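Local structure of synaptonemal complex protein 2 (Mus musculus, 5IWZ) at residues V334-Y344 and T356-I365. The protein builds the axial and lateral elements of the synaptonemal complex in meiotic prophase, where it is required for chromosome synapsis, SYCP3 insertion and fertility. Sequence-based numbering, arbitrary orientation.
Sequences VTVPEEKVQMY and TLTLKNIVKI
Thr358 stands opposite two residues at once, Gln342 and Met343: its carbonyl O takes the N-H of Gln342 at 2.8 Å, in the carbonyl plane, and a weak bond from Met343 N. Thr358 N in turn bonds to Met343 O (2.8 Å), and two residues beyond Thr358, Lys360 N makes a hydrogen bond to Lys340 O. The Lys360 side chain can be traced outward: CB sits by Lys340 O, CG lies 3.7 Å from Gln342 CB, CD passes 3.3 Å from Glu339 O, and CE lies 3.5 Å from Val341 O. With every torsion beyond CG anti, the extended chain runs alongside the turn and carries NZ to a water that also donates to the carbonyls of Glu338 and Val341. On the buried side Leu357 splits its branches: CD1 meets Val336 CG1 tip to tip, while CD2 packs 3.6 Å from Tyr344 CB. The Leu359 side chain crosses that of Val336 at about a right angle and rests CD2 on the same CG1, with Leu373 of strand 372-378 beside both residues. Past the corner at Lys360 and Asn361, Ile365 CD1 touches Val334 CG1 (3.6 Å). This is an antiparallel beta hairpin with a classic bulge, its inner face packed against strand 333-337 of a second sheet within the Spt16M-like, PH-related domain.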
loop_
_atom_site.group_PDB
_atom_site.type_symbol
_atom_site.label_atom_id
_atom_site.label_comp_id
_atom_site.label_asym_id
_atom_site.label_seq_id
_atom_site.Cartn_x
_atom_site.Cartn_y
_atom_site.Cartn_z
ATOM N N VAL A 334 7.156 8.676 7.397
ATOM C CA VAL A 334 6.675 9.937 6.849
ATOM C C VAL A 334 7.011 9.942 5.365
ATOM O O VAL A 334 8.154 9.671 4.987
ATOM C CB VAL A 334 7.320 11.149 7.549
ATOM C CG1 VAL A 334 6.782 12.455 6.966
ATOM C CG2 VAL A 334 7.126 11.078 9.062
ATOM N N THR A 335 6.031 10.266 4.530
ATOM C CA THR A 335 6.229 10.349 3.089
ATOM C C THR A 335 5.773 11.717 2.617
ATOM O O THR A 335 4.686 12.161 2.996
ATOM C CB THR A 335 5.444 9.248 2.367
ATOM O OG1 THR A 335 5.903 7.981 2.837
ATOM C CG2 THR A 335 5.613 9.345 0.862
ATOM N N VAL A 336 6.597 12.377 1.804
ATOM C CA VAL A 336 6.252 13.683 1.231
ATOM C C VAL A 336 6.196 13.541 -0.280
ATOM O O VAL A 336 7.243 13.471 -0.927
ATOM C CB VAL A 336 7.263 14.780 1.622
ATOM C CG1 VAL A 336 6.882 16.143 0.984
ATOM C CG2 VAL A 336 7.395 14.882 3.134
ATOM N N PRO A 337 5.013 13.544 -0.884
ATOM C CA PRO A 337 4.936 13.411 -2.338
ATOM C C PRO A 337 5.095 14.755 -3.019
ATOM O O PRO A 337 4.800 15.809 -2.451
ATOM C CB PRO A 337 3.536 12.829 -2.563
ATOM C CG PRO A 337 2.750 13.321 -1.418
ATOM C CD PRO A 337 3.690 13.468 -0.244
ATOM N N GLU A 338 5.573 14.702 -4.262
ATOM C CA GLU A 338 5.923 15.941 -4.940
ATOM C C GLU A 338 4.719 16.861 -5.102
ATOM O O GLU A 338 4.873 18.086 -5.051
ATOM C CB GLU A 338 6.602 15.645 -6.290
ATOM C CG GLU A 338 5.769 15.170 -7.426
ATOM C CD GLU A 338 6.547 15.247 -8.753
ATOM O OE1 GLU A 338 6.270 14.450 -9.673
ATOM O OE2 GLU A 338 7.449 16.109 -8.872
ATOM N N GLU A 339 3.512 16.304 -5.234
ATOM C CA GLU A 339 2.344 17.157 -5.387
ATOM C C GLU A 339 2.033 17.942 -4.115
ATOM O O GLU A 339 1.290 18.915 -4.180
ATOM C CB GLU A 339 1.128 16.322 -5.807
ATOM C CG GLU A 339 0.591 15.424 -4.710
ATOM C CD GLU A 339 1.033 13.959 -4.838
ATOM O OE1 GLU A 339 2.011 13.653 -5.576
ATOM O OE2 GLU A 339 0.397 13.117 -4.166
ATOM N N LYS A 340 2.579 17.546 -2.964
ATOM C CA LYS A 340 2.370 18.291 -1.727
ATOM C C LYS A 340 3.367 19.440 -1.538
ATOM O O LYS A 340 3.219 20.224 -0.596
ATOM C CB LYS A 340 2.473 17.338 -0.542
ATOM C CG LYS A 340 1.170 16.994 0.125
ATOM C CD LYS A 340 1.438 16.343 1.467
ATOM C CE LYS A 340 0.382 15.307 1.822
ATOM N NZ LYS A 340 0.484 14.871 3.252
ATOM N N VAL A 341 4.377 19.560 -2.390
ATOM C CA VAL A 341 5.454 20.533 -2.211
ATOM C C VAL A 341 5.123 21.752 -3.068
ATOM O O VAL A 341 5.012 21.652 -4.295
ATOM C CB VAL A 341 6.820 19.926 -2.578
ATOM C CG1 VAL A 341 7.929 20.990 -2.576
ATOM C CG2 VAL A 341 7.174 18.791 -1.608
ATOM N N GLN A 342 4.903 22.886 -2.410
ATOM C CA GLN A 342 4.722 24.159 -3.107
ATOM C C GLN A 342 6.033 24.656 -3.714
ATOM O O GLN A 342 6.061 25.097 -4.868
ATOM C CB GLN A 342 4.148 25.200 -2.145
ATOM C CG GLN A 342 3.662 26.468 -2.852
ATOM C CD GLN A 342 3.038 27.449 -1.897
ATOM O OE1 GLN A 342 3.704 27.957 -1.005
ATOM N NE2 GLN A 342 1.746 27.707 -2.064
ATOM N N MET A 343 7.122 24.623 -2.949
ATOM C CA MET A 343 8.461 24.858 -3.490
ATOM C C MET A 343 9.471 24.516 -2.402
ATOM O O MET A 343 9.117 24.263 -1.247
ATOM C CB MET A 343 8.671 26.297 -4.015
ATOM C CG MET A 343 8.656 27.440 -3.023
ATOM S SD MET A 343 8.938 29.071 -3.832
ATOM C CE MET A 343 7.504 29.174 -4.911
ATOM N N TYR A 344 10.742 24.494 -2.794
ATOM C CA TYR A 344 11.808 24.231 -1.843
ATOM C C TYR A 344 13.011 25.094 -2.164
ATOM O O TYR A 344 13.160 25.609 -3.275
ATOM C CB TYR A 344 12.215 22.755 -1.843
ATOM C CG TYR A 344 12.955 22.274 -3.073
ATOM C CD1 TYR A 344 14.356 22.325 -3.146
ATOM C CD2 TYR A 344 12.265 21.716 -4.138
ATOM C CE1 TYR A 344 15.029 21.852 -4.267
ATOM C CE2 TYR A 344 12.919 21.240 -5.249
ATOM C CZ TYR A 344 14.299 21.306 -5.321
ATOM O OH TYR A 344 14.939 20.827 -6.459
ATOM N N THR A 356 14.857 23.146 2.762
ATOM C CA THR A 356 13.590 23.646 3.285
ATOM C C THR A 356 12.489 23.368 2.274
ATOM O O THR A 356 12.548 23.879 1.152
ATOM C CB THR A 356 13.669 25.146 3.558
ATOM O OG1 THR A 356 14.742 25.393 4.464
ATOM C CG2 THR A 356 12.356 25.650 4.197
ATOM N N LEU A 357 11.501 22.551 2.667
ATOM C CA LEU A 357 10.339 22.223 1.833
ATOM C C LEU A 357 9.138 22.999 2.337
ATOM O O LEU A 357 8.714 22.803 3.478
ATOM C CB LEU A 357 9.994 20.734 1.870
ATOM C CG LEU A 357 10.947 19.621 1.429
ATOM C CD1 LEU A 357 10.284 18.249 1.695
ATOM C CD2 LEU A 357 11.308 19.789 -0.036
ATOM N N THR A 358 8.591 23.869 1.497
ATOM C CA THR A 358 7.328 24.532 1.795
ATOM C C THR A 358 6.210 23.653 1.247
ATOM O O THR A 358 6.162 23.400 0.041
ATOM C CB THR A 358 7.284 25.928 1.174
ATOM O OG1 THR A 358 8.336 26.721 1.719
ATOM C CG2 THR A 358 5.952 26.625 1.456
ATOM N N LEU A 359 5.336 23.171 2.123
ATOM C CA LEU A 359 4.234 22.311 1.708
ATOM C C LEU A 359 2.987 23.126 1.368
ATOM O O LEU A 359 2.770 24.216 1.896
ATOM C CB LEU A 359 3.897 21.307 2.802
ATOM C CG LEU A 359 5.078 20.486 3.337
ATOM C CD1 LEU A 359 4.562 19.557 4.415
ATOM C CD2 LEU A 359 5.766 19.704 2.227
ATOM N N LYS A 360 2.160 22.566 0.484
ATOM C CA LYS A 360 0.933 23.217 0.049
ATOM C C LYS A 360 -0.156 23.190 1.111
ATOM O O LYS A 360 -1.190 23.843 0.920
ATOM C CB LYS A 360 0.408 22.559 -1.235
ATOM C CG LYS A 360 1.213 22.900 -2.469
ATOM C CD LYS A 360 0.724 22.168 -3.718
ATOM C CE LYS A 360 1.664 22.455 -4.876
ATOM N NZ LYS A 360 1.278 21.827 -6.176
ATOM N N ASN A 361 0.032 22.458 2.209
ATOM C CA ASN A 361 -0.919 22.536 3.310
ATOM C C ASN A 361 -0.231 22.112 4.596
ATOM O O ASN A 361 0.839 21.494 4.575
ATOM C CB ASN A 361 -2.170 21.682 3.044
ATOM C CG ASN A 361 -1.845 20.239 2.739
ATOM O OD1 ASN A 361 -1.709 19.858 1.569
ATOM N ND2 ASN A 361 -1.733 19.414 3.788
ATOM N N ILE A 362 -0.860 22.477 5.720
ATOM C CA ILE A 362 -0.391 22.067 7.040
ATOM C C ILE A 362 -0.457 20.553 7.157
ATOM O O ILE A 362 -1.423 19.922 6.708
ATOM C CB ILE A 362 -1.247 22.729 8.136
ATOM C CG1 ILE A 362 -1.226 24.255 8.008
ATOM C CG2 ILE A 362 -0.809 22.284 9.520
ATOM C CD1 ILE A 362 -2.201 24.957 8.981
ATOM N N VAL A 363 0.573 19.953 7.766
ATOM C CA VAL A 363 0.549 18.524 8.029
ATOM C C VAL A 363 0.787 18.297 9.514
ATOM O O VAL A 363 1.207 19.193 10.249
ATOM C CB VAL A 363 1.566 17.741 7.175
ATOM C CG1 VAL A 363 1.269 17.960 5.701
ATOM C CG2 VAL A 363 3.001 18.155 7.521
ATOM N N LYS A 364 0.489 17.084 9.961
ATOM C CA LYS A 364 0.635 16.728 11.368
ATOM C C LYS A 364 1.531 15.508 11.469
ATOM O O LYS A 364 1.257 14.482 10.842
ATOM C CB LYS A 364 -0.722 16.458 12.015
ATOM C CG LYS A 364 -0.654 16.136 13.497
ATOM C CD LYS A 364 -2.020 15.687 14.007
ATOM C CE LYS A 364 -2.038 15.498 15.518
ATOM N NZ LYS A 364 -3.353 14.972 16.009
ATOM N N ILE A 365 2.608 15.621 12.237
ATOM C CA ILE A 365 3.533 14.516 12.448
ATOM C C ILE A 365 3.832 14.454 13.936
ATOM O O ILE A 365 4.295 15.442 14.517
ATOM C CB ILE A 365 4.830 14.680 11.633
ATOM C CG1 ILE A 365 4.528 14.833 10.142
ATOM C CG2 ILE A 365 5.742 13.494 11.833
ATOM C CD1 ILE A 365 5.766 14.958 9.299
HETATM O O HOH W 1 4.058 20.357 -6.320
HETATM O O HOH W 2 -1.432 16.361 4.009
#